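Local coordinates for protein secreted hemophore CSA2 (Candida albicans, PDB 4Y7S) that binds heme as a secreted hemophore and helps the fungus take up iron from human hemoglobin during hyphal growth, at residues 16-21 with 93-98; 25-30 with 71-76; 31-36 with 62-67; 41-44 with 50-53; 76-81 with 100-105. All coordinates share one frame; numbering follows the deposited sequence.

Contact 1: residues 16-21 with 93-98; sequences NGFADR and PYWIIP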
# COMPACT_ATOMS: atom_id res chain seq x y z
N ASN A 16 8.75 -4.04 18.02
CA ASN A 16 9.20 -3.45 16.77
C ASN A 16 9.42 -1.94 16.97
O ASN A 16 9.12 -1.41 18.03
CB ASN A 16 8.20 -3.73 15.63
CG ASN A 16 6.80 -3.17 15.90
OD1 ASN A 16 6.62 -1.97 16.02
ND2 ASN A 16 5.81 -4.06 15.93
N GLY A 17 9.95 -1.27 15.95
CA GLY A 17 10.33 0.13 16.08
C GLY A 17 9.17 1.08 16.35
O GLY A 17 9.38 2.15 16.93
N PHE A 18 7.97 0.70 15.94
CA PHE A 18 6.77 1.50 16.20
C PHE A 18 6.24 1.22 17.60
O PHE A 18 6.08 2.13 18.41
CB PHE A 18 5.72 1.20 15.15
CG PHE A 18 4.36 1.86 15.39
CD1 PHE A 18 4.16 3.21 15.13
CD2 PHE A 18 3.27 1.11 15.83
CE1 PHE A 18 2.90 3.81 15.33
CE2 PHE A 18 2.01 1.69 16.03
CZ PHE A 18 1.83 3.04 15.77
N ALA A 19 5.98 -0.05 17.88
CA ALA A 19 5.48 -0.48 19.18
C ALA A 19 6.35 -0.04 20.36
O ALA A 19 5.82 0.40 21.37
CB ALA A 19 5.34 -1.99 19.19
N ASP A 20 7.67 -0.17 20.23
CA ASP A 20 8.56 0.11 21.34
C ASP A 20 8.41 1.56 21.80
O ASP A 20 8.64 1.88 22.95
CB ASP A 20 10.04 -0.16 20.96
CG ASP A 20 10.41 -1.65 20.99
OD1 ASP A 20 9.49 -2.50 20.88
OD2 ASP A 20 11.61 -1.98 21.13
N ARG A 21 8.03 2.45 20.90
CA ARG A 21 7.94 3.86 21.26
C ARG A 21 6.74 4.18 22.15
O ARG A 21 6.79 5.12 22.94
CB ARG A 21 7.85 4.73 20.01
CG ARG A 21 9.04 4.62 19.09
CD ARG A 21 10.38 5.07 19.74
NE ARG A 21 11.39 4.57 18.84
CZ ARG A 21 12.10 3.47 19.03
NH1 ARG A 21 12.02 2.79 20.17
NH2 ARG A 21 12.94 3.09 18.09
N PRO A 93 0.64 13.36 7.36
CA PRO A 93 -0.03 13.19 8.66
C PRO A 93 0.66 12.25 9.65
O PRO A 93 0.00 11.82 10.60
CB PRO A 93 -1.42 12.65 8.25
CG PRO A 93 -1.13 11.81 7.03
CD PRO A 93 0.01 12.52 6.31
N TYR A 94 1.93 11.95 9.41
CA TYR A 94 2.81 11.33 10.40
C TYR A 94 2.57 9.83 10.56
O TYR A 94 3.47 9.03 10.28
CB TYR A 94 2.68 12.08 11.74
CG TYR A 94 2.85 13.58 11.55
CD1 TYR A 94 4.09 14.11 11.20
CD2 TYR A 94 1.78 14.45 11.67
CE1 TYR A 94 4.26 15.46 10.99
CE2 TYR A 94 1.95 15.81 11.47
CZ TYR A 94 3.19 16.31 11.13
OH TYR A 94 3.37 17.67 10.93
N TRP A 95 1.39 9.43 11.02
CA TRP A 95 1.02 8.02 11.05
C TRP A 95 0.16 7.78 9.80
O TRP A 95 -0.99 8.18 9.74
CB TRP A 95 0.29 7.66 12.34
CG TRP A 95 0.01 6.18 12.48
CD1 TRP A 95 0.90 5.16 12.33
CD2 TRP A 95 -1.24 5.58 12.83
NE1 TRP A 95 0.28 3.96 12.54
CE2 TRP A 95 -1.04 4.19 12.85
CE3 TRP A 95 -2.52 6.08 13.12
CZ2 TRP A 95 -2.05 3.29 13.14
CZ3 TRP A 95 -3.53 5.18 13.41
CH2 TRP A 95 -3.29 3.80 13.43
N ILE A 96 0.76 7.16 8.79
CA ILE A 96 0.14 7.15 7.46
C ILE A 96 -0.74 5.93 7.28
O ILE A 96 -0.25 4.85 6.99
CB ILE A 96 1.20 7.12 6.33
CG1 ILE A 96 2.33 8.14 6.55
CG2 ILE A 96 0.53 7.33 4.98
CD1 ILE A 96 1.94 9.59 6.43
N ILE A 97 -2.05 6.13 7.37
CA ILE A 97 -3.01 5.02 7.27
C ILE A 97 -3.94 5.19 6.09
O ILE A 97 -4.17 6.31 5.63
CB ILE A 97 -3.86 4.88 8.56
CG1 ILE A 97 -4.55 6.19 8.93
CG2 ILE A 97 -3.00 4.41 9.68
CD1 ILE A 97 -5.48 6.08 10.16
N PRO A 98 -4.50 4.08 5.62
CA PRO A 98 -5.52 4.17 4.57
C PRO A 98 -6.73 5.05 4.98
O PRO A 98 -7.06 5.12 6.17
CB PRO A 98 -5.96 2.72 4.41
CG PRO A 98 -4.83 1.90 4.93
CD PRO A 98 -4.25 2.69 6.03
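The phenyl ring of Phe18 and the pyrrole ring of Trp95 lie almost parallel, their planes only 9° apart, yet they are slid so far past each other that they barely overlap. Their centroids are 5.1 Å apart; the closest atoms are Phe18 CZ and Trp95 NE1, 3.7 Å apart, and Phe18 CE1 lies 3.9 Å from Trp95 CD1. Each ring reaches out because its CG is anti to the backbone N (chi1 174° for Phe18, -174° for Trp95), which lets the two residues, their CA atoms 10.1 Å apart, touch through aromatic groups alone. Ile97 sets its methyl CG2 over the centre of the indole, 3.5 Å above the plane, and Ala81 of helix 72-87 touches both aromatic residues. The loop carrying Phe18 is shaped by Asn16, whose OD1 accepts a nearly straight bond from Ala19 N (2.7 Å) and a weak one from Phe18 N, capping the turn into helix 19-22. Large flat side chains suit this buried place, since they fill the interior of the basket between its helices. With neither charge nor a hydrogen bond joining the two residues, dispersion and the exclusion of water are what the contact has to offer.

Contact 2: residues 25-30 with 71-76; sequences QIPKCA and GADVTN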
# COMPACT_ATOMS: atom_id res chain seq x y z
N GLN A 25 2.49 3.38 26.96
CA GLN A 25 1.61 4.51 27.10
C GLN A 25 0.24 4.32 26.49
O GLN A 25 -0.67 4.96 26.87
CB GLN A 25 2.24 5.76 26.54
CG GLN A 25 3.55 6.19 27.17
CD GLN A 25 4.25 7.23 26.33
OE1 GLN A 25 5.08 6.90 25.48
NE2 GLN A 25 3.90 8.48 26.54
N ILE A 26 0.12 3.44 25.53
CA ILE A 26 -1.15 3.27 24.83
C ILE A 26 -2.20 2.60 25.72
O ILE A 26 -1.87 1.88 26.66
CB ILE A 26 -1.00 2.42 23.53
CG1 ILE A 26 -0.26 1.11 23.82
CG2 ILE A 26 -0.28 3.21 22.46
CD1 ILE A 26 -0.16 0.17 22.61
N PRO A 27 -3.49 2.84 25.41
CA PRO A 27 -4.50 2.12 26.18
C PRO A 27 -4.30 0.64 26.02
O PRO A 27 -3.74 0.18 25.00
CB PRO A 27 -5.83 2.63 25.59
CG PRO A 27 -5.49 3.30 24.34
CD PRO A 27 -4.08 3.77 24.44
N LYS A 28 -4.67 -0.12 27.04
CA LYS A 28 -4.42 -1.56 27.06
C LYS A 28 -5.08 -2.26 25.89
O LYS A 28 -4.59 -3.29 25.42
CB LYS A 28 -4.88 -2.19 28.38
CG LYS A 28 -4.21 -1.58 29.62
CD LYS A 28 -2.68 -1.50 29.47
CE LYS A 28 -2.02 -0.80 30.66
NZ LYS A 28 -0.66 -0.27 30.31
N CYS A 29 -6.20 -1.72 25.43
CA CYS A 29 -6.93 -2.34 24.34
C CYS A 29 -6.10 -2.37 23.06
O CYS A 29 -6.31 -3.24 22.22
CB CYS A 29 -8.26 -1.64 24.09
SG CYS A 29 -8.15 0.08 23.63
N ALA A 30 -5.12 -1.48 22.93
CA ALA A 30 -4.34 -1.38 21.70
C ALA A 30 -3.04 -2.16 21.75
O ALA A 30 -2.38 -2.29 20.73
CB ALA A 30 -4.04 0.07 21.39
N GLY A 71 -14.02 5.10 22.01
CA GLY A 71 -13.98 6.41 22.67
C GLY A 71 -12.59 6.99 22.78
O GLY A 71 -11.79 6.93 21.85
N ALA A 72 -12.29 7.54 23.95
CA ALA A 72 -11.02 8.22 24.18
C ALA A 72 -9.82 7.31 23.98
O ALA A 72 -8.72 7.79 23.67
CB ALA A 72 -11.01 8.82 25.57
N ASP A 73 -10.00 6.00 24.15
CA ASP A 73 -8.91 5.06 23.93
C ASP A 73 -8.44 5.14 22.47
O ASP A 73 -7.24 5.05 22.19
CB ASP A 73 -9.34 3.63 24.27
CG ASP A 73 -9.49 3.40 25.75
OD1 ASP A 73 -8.99 4.23 26.54
OD2 ASP A 73 -10.15 2.40 26.12
N VAL A 74 -9.38 5.28 21.54
CA VAL A 74 -8.99 5.41 20.13
C VAL A 74 -8.22 6.72 19.92
O VAL A 74 -7.13 6.74 19.34
CB VAL A 74 -10.20 5.38 19.18
CG1 VAL A 74 -9.73 5.51 17.74
CG2 VAL A 74 -11.00 4.08 19.36
N THR A 75 -8.80 7.81 20.42
CA THR A 75 -8.20 9.13 20.30
C THR A 75 -6.78 9.20 20.89
O THR A 75 -5.86 9.73 20.27
CB THR A 75 -9.11 10.15 20.97
OG1 THR A 75 -10.40 10.09 20.34
CG2 THR A 75 -8.56 11.55 20.83
N ASN A 76 -6.62 8.65 22.09
CA ASN A 76 -5.31 8.62 22.74
C ASN A 76 -4.31 7.74 22.00
O ASN A 76 -3.14 8.09 21.86
CB ASN A 76 -5.48 8.17 24.19
CG ASN A 76 -6.02 9.27 25.07
OD1 ASN A 76 -5.78 10.44 24.81
ND2 ASN A 76 -6.81 8.90 26.09
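Pro27 lays its ring against the first turn of helix 72-87, where CG sits 3.3 Å from the carbonyl O of Asp73. The two side chains run antiparallel, side by side, so that Pro27 CB comes to lie 3.7 Å from Asp73 OD1 while Pro27 CG faces Asp73 CB. On the other branch of the carboxylate, Asp73 OD2 is 3.9 Å from Cys29 SG, and the sulfur also rests 3.8 Å from Asp73 CB. Asp73 presents its carboxylate to both partners because CG stands beside its backbone N, anti to the carbonyl carbon (chi1 -72°). These are van der Waals touches near the protein surface, where a partly exposed aspartate can probably stay hydrated. Cys29 is joined to Cys69 in one of the four disulfides that hold the CFEM helical basket together, and its sulfur is thereby pinned beside the start of helix 72-87. Gly71 occupies the N-cap of that helix with a positive phi of 59°, a conformation that favours glycine. On the other segment, the rigid ring of Pro27 opens a turn closed by Ala30 N bonding to Pro27 O (3.0 Å). Behind it, Ile26 and Ala30 both pack on Phe77 of helix 72-87, and Val74 turns to helix 99-110.

Contact 3: residues 31-36 with 62-67; sequences QECVKQ and GNCVAS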
# COMPACT_ATOMS: atom_id res chain seq x y z
N GLN A 31 -2.68 -2.69 22.91
CA GLN A 31 -1.38 -3.36 23.03
C GLN A 31 -1.22 -4.53 22.05
O GLN A 31 -0.18 -4.64 21.38
CB GLN A 31 -1.15 -3.84 24.46
CG GLN A 31 -0.85 -2.68 25.41
CD GLN A 31 -0.52 -3.13 26.82
OE1 GLN A 31 0.17 -2.42 27.55
NE2 GLN A 31 -1.00 -4.30 27.21
N GLU A 32 -2.23 -5.38 21.91
CA GLU A 32 -2.10 -6.51 20.99
C GLU A 32 -1.99 -6.02 19.54
O GLU A 32 -1.36 -6.67 18.71
CB GLU A 32 -3.29 -7.48 21.10
CG GLU A 32 -4.65 -6.86 20.77
CD GLU A 32 -5.82 -7.86 20.90
OE1 GLU A 32 -5.82 -8.92 20.23
OE2 GLU A 32 -6.75 -7.58 21.70
N CYS A 33 -2.59 -4.87 19.26
CA CYS A 33 -2.66 -4.35 17.92
C CYS A 33 -1.28 -3.96 17.37
O CYS A 33 -1.04 -4.12 16.17
CB CYS A 33 -3.62 -3.17 17.88
SG CYS A 33 -5.28 -3.62 18.33
N VAL A 34 -0.38 -3.47 18.22
CA VAL A 34 0.92 -2.99 17.75
C VAL A 34 1.97 -4.10 17.62
O VAL A 34 3.08 -3.85 17.15
CB VAL A 34 1.47 -1.86 18.65
CG1 VAL A 34 0.48 -0.68 18.69
CG2 VAL A 34 1.79 -2.34 20.06
N LYS A 35 1.60 -5.32 18.02
CA LYS A 35 2.47 -6.49 17.90
C LYS A 35 2.36 -7.13 16.51
O LYS A 35 2.84 -8.24 16.29
CB LYS A 35 2.12 -7.51 18.99
CG LYS A 35 2.37 -7.01 20.40
CD LYS A 35 2.01 -8.07 21.43
CE LYS A 35 2.38 -7.65 22.84
NZ LYS A 35 2.05 -8.71 23.83
N GLN A 36 1.71 -6.42 15.60
CA GLN A 36 1.59 -6.82 14.20
C GLN A 36 2.96 -7.20 13.61
O GLN A 36 3.95 -6.51 13.83
CB GLN A 36 0.95 -5.67 13.43
CG GLN A 36 0.73 -5.89 11.95
CD GLN A 36 -0.42 -6.83 11.71
OE1 GLN A 36 -1.36 -6.88 12.52
NE2 GLN A 36 -0.39 -7.55 10.58
N GLY A 62 -4.23 -0.21 12.63
CA GLY A 62 -5.40 0.65 12.73
C GLY A 62 -6.71 -0.11 12.77
O GLY A 62 -7.61 0.21 13.56
N ASN A 63 -6.84 -1.12 11.92
CA ASN A 63 -8.03 -1.96 11.91
C ASN A 63 -8.24 -2.63 13.25
O ASN A 63 -9.36 -2.72 13.73
CB ASN A 63 -7.91 -3.03 10.84
CG ASN A 63 -8.28 -2.53 9.49
OD1 ASN A 63 -9.02 -1.55 9.35
ND2 ASN A 63 -7.79 -3.21 8.46
N CYS A 64 -7.15 -3.11 13.83
CA CYS A 64 -7.21 -3.77 15.13
C CYS A 64 -7.63 -2.79 16.25
O CYS A 64 -8.49 -3.11 17.07
CB CYS A 64 -5.85 -4.41 15.45
SG CYS A 64 -5.75 -5.24 17.08
N VAL A 65 -7.05 -1.60 16.26
CA VAL A 65 -7.42 -0.62 17.27
C VAL A 65 -8.90 -0.24 17.12
O VAL A 65 -9.60 -0.10 18.12
CB VAL A 65 -6.53 0.64 17.18
CG1 VAL A 65 -7.12 1.80 17.99
CG2 VAL A 65 -5.10 0.32 17.64
N ALA A 66 -9.36 -0.06 15.88
CA ALA A 66 -10.76 0.26 15.65
C ALA A 66 -11.71 -0.84 16.12
O ALA A 66 -12.85 -0.57 16.43
CB ALA A 66 -10.99 0.55 14.18
N SER A 67 -11.23 -2.07 16.15
CA SER A 67 -12.05 -3.21 16.54
C SER A 67 -12.04 -3.39 18.05
O SER A 67 -13.03 -3.73 18.65
CB SER A 67 -11.54 -4.48 15.88
OG SER A 67 -11.58 -4.37 14.47
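Right beside Cys64, the half-cystine that is bridged to Cys33, the carbonyl O of Asn63 is gripped twice from one turn on: Ser67 OG donates to Asn63 O at 2.9 Å, folding its hydroxyl back on the helix, and Ser67 N adds a weak bond. What joins residues 31-36 to helix 55-68 is the covalent bond from Cys33 SG to Cys64 SG, 2.1 Å long. The bridge has a chi3 of -69°, a left-handed twist. Its halves are set differently: Cys33 SG stands beside its own backbone N, whereas Cys64 SG is anti to its backbone N (chi1 178°) and leans out from the helix to meet its partner. Cysteine is short enough to link backbones so close, with the two CA atoms 5.4 Å apart. Val65, the next residue along the helix, adds an apolar touch by setting its CG2 branch 3.8 Å from Cys33 CB. On the outer side the methylene CG of Glu32 lies 4.2 Å from Cys64 SG, a loose approach by an exposed residue. Val65 also meets Phe77 and Leu105, carrying the contact into the core between helices. Because the backbone bonds within residues 31-36 are weak, this CFEM disulfide probably does much to hold them.

Contact 4: residues 41-44 with 50-53; sequences TPCP and CLCV. With HEB (heme b/c), chain D.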
# COMPACT_ATOMS: atom_id res chain seq x y z
N THR A 41 6.52 -6.18 5.31
CA THR A 41 6.96 -4.82 4.98
C THR A 41 8.39 -4.86 4.46
O THR A 41 9.12 -5.83 4.66
CB THR A 41 6.93 -3.86 6.19
OG1 THR A 41 8.04 -4.14 7.05
CG2 THR A 41 5.65 -3.98 6.98
N PRO A 42 8.80 -3.79 3.76
CA PRO A 42 10.21 -3.60 3.38
C PRO A 42 11.04 -2.96 4.51
O PRO A 42 12.14 -2.52 4.25
CB PRO A 42 10.11 -2.65 2.20
CG PRO A 42 8.89 -1.78 2.56
CD PRO A 42 7.94 -2.70 3.25
N CYS A 43 10.48 -2.89 5.72
CA CYS A 43 11.10 -2.16 6.83
C CYS A 43 12.05 -3.01 7.64
O CYS A 43 11.67 -4.13 8.02
CB CYS A 43 10.05 -1.62 7.79
SG CYS A 43 8.75 -0.58 7.10
N PRO A 44 13.23 -2.49 7.98
CA PRO A 44 13.88 -3.13 9.11
C PRO A 44 12.94 -3.11 10.30
O PRO A 44 12.25 -2.11 10.49
CB PRO A 44 15.12 -2.26 9.36
CG PRO A 44 15.36 -1.55 8.10
CD PRO A 44 13.99 -1.31 7.51
N CYS A 50 9.81 3.91 8.97
CA CYS A 50 9.29 3.03 7.94
C CYS A 50 7.95 2.39 8.36
O CYS A 50 6.99 2.37 7.59
CB CYS A 50 10.31 1.94 7.61
SG CYS A 50 9.85 0.89 6.23
N LEU A 51 7.85 1.95 9.60
CA LEU A 51 6.62 1.29 10.08
C LEU A 51 5.47 2.28 10.29
O LEU A 51 4.32 1.88 10.48
CB LEU A 51 6.91 0.53 11.37
CG LEU A 51 7.87 -0.64 11.19
CD1 LEU A 51 8.27 -1.24 12.52
CD2 LEU A 51 7.28 -1.69 10.29
N CYS A 52 5.79 3.58 10.25
CA CYS A 52 4.78 4.64 10.28
C CYS A 52 4.17 4.93 8.90
O CYS A 52 3.12 5.58 8.81
CB CYS A 52 5.39 5.93 10.82
SG CYS A 52 5.76 5.89 12.59
N VAL A 53 4.82 4.47 7.83
CA VAL A 53 4.37 4.87 6.51
C VAL A 53 3.97 3.71 5.59
O VAL A 53 3.53 3.96 4.49
CB VAL A 53 5.45 5.74 5.77
CG1 VAL A 53 5.86 6.90 6.65
CG2 VAL A 53 6.69 4.92 5.34
FE HEB D . 14.16 3.58 7.01
CHA HEB D . 17.40 2.79 7.82
CHB HEB D . 14.36 6.34 9.07
CHC HEB D . 11.30 4.90 5.60
CHD HEB D . 14.13 1.21 4.55
NA HEB D . 15.64 4.44 8.21
C1A HEB D . 16.88 3.91 8.44
C2A HEB D . 17.55 4.73 9.42
C3A HEB D . 16.71 5.71 9.76
C4A HEB D . 15.49 5.55 9.01
CMA HEB D . 16.96 6.85 10.78
CAA HEB D . 18.99 4.48 9.94
CBA HEB D . 19.93 5.49 9.28
CGA HEB D . 21.32 5.39 9.85
O1A HEB D . 22.04 6.42 9.89
O2A HEB D . 21.73 4.28 10.27
NB HEB D . 13.11 5.28 7.24
C1B HEB D . 13.29 6.26 8.21
C2B HEB D . 12.15 7.16 8.16
C3B HEB D . 11.33 6.72 7.20
C4B HEB D . 11.91 5.56 6.62
CMB HEB D . 11.93 8.38 9.07
CAB HEB D . 9.99 7.27 6.69
CBB HEB D . 9.61 8.53 6.89
NC HEB D . 12.96 3.19 5.36
C1C HEB D . 11.78 3.78 5.02
C2C HEB D . 11.12 3.03 3.96
C3C HEB D . 11.92 2.00 3.69
C4C HEB D . 13.08 2.09 4.56
CMC HEB D . 9.75 3.43 3.35
CAC HEB D . 11.76 0.86 2.66
CBC HEB D . 10.82 0.91 1.72
ND HEB D . 15.56 2.26 6.27
C1D HEB D . 15.28 1.30 5.30
C2D HEB D . 16.37 0.37 5.22
C3D HEB D . 17.40 0.87 6.23
C4D HEB D . 16.81 2.04 6.83
CMD HEB D . 16.48 -0.85 4.29
CAD HEB D . 18.75 0.23 6.58
CBD HEB D . 19.90 0.76 5.72
CGD HEB D . 21.08 -0.16 5.92
O1D HEB D . 21.01 -1.08 6.79
O2D HEB D . 22.10 0.03 5.20
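Cys43 reaches helix 48-53 through every atom of its side chain. Its CB lies 3.7 Å from Leu51 CD2, and its SG, set beside the backbone N by a chi1 of -55°, closes the disulfide with Cys50 SG at 2.0 Å and a chi3 of -79°. The same sulfur also rests 3.7 Å from Leu51 CD2, so an apolar branch lines one flank of the bridge. Beyond it, Cys50 SG comes within 3.4 Å of C2C of the heme, making the disulfide part of the pocket wall. Prolines suit the same wall because their rigid, apolar rings can lie against the heme: Pro44 CG is 3.6 Å from heme C2D, and Pro42 CG meets the vinyl carbon CBC at 3.4 Å. Pro42 also touches Tyr94 of the second subunit. Thr41 shapes the approach, for its OG1 accepts from Cys43 N (3.0 Å) in an ST turn and also bonds to Thr38 O. Cys50 N in turn donates to OD1 of Asp47, the axial ligand of the heme iron, which probably helps position that carboxylate. Helix 48-53 carries the pocket wall into the basket: Leu51 packs on Phe57 of helix 55-68, and Cys52 is bridged to Cys85 of helix 72-87.

Contact 5: residues 76-81 with 100-105; sequences NFRKLA and SVSSAL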
# COMPACT_ATOMS: atom_id res chain seq x y z
N ASN A 76 -6.62 8.65 22.09
CA ASN A 76 -5.31 8.62 22.74
C ASN A 76 -4.31 7.74 22.00
O ASN A 76 -3.14 8.09 21.86
CB ASN A 76 -5.48 8.17 24.19
CG ASN A 76 -6.02 9.27 25.07
OD1 ASN A 76 -5.78 10.44 24.81
ND2 ASN A 76 -6.81 8.90 26.09
N PHE A 77 -4.76 6.60 21.51
CA PHE A 77 -3.88 5.78 20.70
C PHE A 77 -3.39 6.56 19.48
O PHE A 77 -2.20 6.56 19.18
CB PHE A 77 -4.53 4.48 20.23
CG PHE A 77 -3.63 3.74 19.29
CD1 PHE A 77 -2.64 2.91 19.80
CD2 PHE A 77 -3.69 3.97 17.92
CE1 PHE A 77 -1.76 2.26 18.96
CE2 PHE A 77 -2.80 3.33 17.06
CZ PHE A 77 -1.84 2.48 17.58
N ARG A 78 -4.29 7.25 18.78
CA ARG A 78 -3.89 7.96 17.58
C ARG A 78 -2.91 9.10 17.90
O ARG A 78 -1.98 9.34 17.13
CB ARG A 78 -5.09 8.53 16.82
CG ARG A 78 -5.99 7.50 16.19
CD ARG A 78 -7.05 8.16 15.28
NE ARG A 78 -6.57 8.43 13.92
CZ ARG A 78 -7.35 8.78 12.90
NH1 ARG A 78 -8.66 8.92 13.08
NH2 ARG A 78 -6.83 9.00 11.70
N LYS A 79 -3.13 9.80 19.01
CA LYS A 79 -2.22 10.86 19.43
C LYS A 79 -0.83 10.32 19.68
O LYS A 79 0.15 10.95 19.31
CB LYS A 79 -2.73 11.54 20.69
CG LYS A 79 -3.90 12.45 20.42
CD LYS A 79 -4.34 13.26 21.66
CE LYS A 79 -5.49 14.20 21.30
NZ LYS A 79 -6.18 14.73 22.50
N LEU A 80 -0.74 9.16 20.31
CA LEU A 80 0.57 8.56 20.56
C LEU A 80 1.24 8.07 19.27
O LEU A 80 2.46 8.24 19.10
CB LEU A 80 0.44 7.41 21.55
CG LEU A 80 0.24 7.87 22.98
CD1 LEU A 80 -0.38 6.76 23.76
CD2 LEU A 80 1.56 8.30 23.60
N ALA A 81 0.47 7.45 18.38
CA ALA A 81 1.00 7.00 17.11
C ALA A 81 1.56 8.17 16.30
O ALA A 81 2.69 8.14 15.79
CB ALA A 81 -0.06 6.26 16.30
N SER A 100 -9.87 4.50 4.48
CA SER A 100 -10.91 3.63 5.03
C SER A 100 -10.65 3.29 6.51
O SER A 100 -11.57 3.23 7.33
CB SER A 100 -11.00 2.36 4.18
OG SER A 100 -9.74 1.69 4.19
N VAL A 101 -9.38 3.09 6.85
CA VAL A 101 -9.01 2.81 8.24
C VAL A 101 -9.19 4.04 9.13
O VAL A 101 -9.67 3.93 10.27
CB VAL A 101 -7.55 2.31 8.33
CG1 VAL A 101 -7.11 2.19 9.79
CG2 VAL A 101 -7.39 0.97 7.59
N SER A 102 -8.81 5.21 8.63
CA SER A 102 -9.05 6.44 9.37
C SER A 102 -10.54 6.62 9.67
O SER A 102 -10.89 7.00 10.78
CB SER A 102 -8.54 7.66 8.59
OG SER A 102 -8.51 8.80 9.43
N SER A 103 -11.41 6.35 8.69
CA SER A 103 -12.85 6.49 8.87
C SER A 103 -13.34 5.52 9.94
O SER A 103 -14.15 5.88 10.78
CB SER A 103 -13.60 6.25 7.56
OG SER A 103 -13.18 7.17 6.57
N ALA A 104 -12.82 4.30 9.92
CA ALA A 104 -13.16 3.29 10.93
C ALA A 104 -12.71 3.75 12.32
O ALA A 104 -13.40 3.51 13.32
CB ALA A 104 -12.53 1.93 10.58
N LEU A 105 -11.54 4.38 12.41
CA LEU A 105 -11.07 4.87 13.71
C LEU A 105 -11.93 6.01 14.20
O LEU A 105 -12.28 6.06 15.38
CB LEU A 105 -9.62 5.32 13.63
CG LEU A 105 -8.60 4.18 13.50
CD1 LEU A 105 -7.24 4.74 13.10
CD2 LEU A 105 -8.53 3.36 14.81
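Helices 72-87 and 99-110 come nearest at Arg78 and Leu105, whose CA atoms are 8.7 Å apart, a gap that the long arginine side chain spans. Arg78 NH2 donates to Ser102 OG at 2.8 Å with an N-H...O angle of 151°, the hydroxyl lying near the edge of the guanidinium and 19° out of its plane. Ser102 holds OG anti to its backbone N, which swings the oxygen toward the arginine. Over one face of the guanidinium lies Leu105 CD1, displaced toward the rim and 3.8 Å from Arg78 NE. Leu105 CB is equally close to Arg78 NH1, so the leucine covers part of one face while the serine meets the edge. A bend at chi3 of 85° turns the arginine head into this position. NH1 forms a salt bridge with Asp106, so bonds at both terminal nitrogens, to Ser102 and Asp106, hold the head's rotation. Arginine fits here because it can pair its polar end with serine and aspartate and still rest its flat head against the methyl of a leucine that crosses it at a slant. On the inner side Leu105 packs against Val65 and Ala66 of helix 55-68, Phe77 also reaches Val65, and Ile97 of the preceding loop touches Arg78.

How the contacts relate
The five contacts run from the heme pocket to the far end of the basket. Contact 4 lines the pocket, and contact 2 lies across the chain's centre from it, about 22 Å away between centres. Contact 1, about 3 Å from the chain's centre, touches contacts 3, 4 and 5: Ile96 N bonds to Cys52 O of contact 4 (2.8 Å), Asn16 ND2 probably to Val34 O of contact 3 (3.0 Å), and Ile97 packs on Arg78, Ser102 and Leu105 of contact 5. The side chain of Phe18 is about 9 Å from that of the axial ligand Asp47. Contacts 2, 3 and 5 meet round Phe77, with centres about 10 Å apart, while contacts 3 and 4 do not touch.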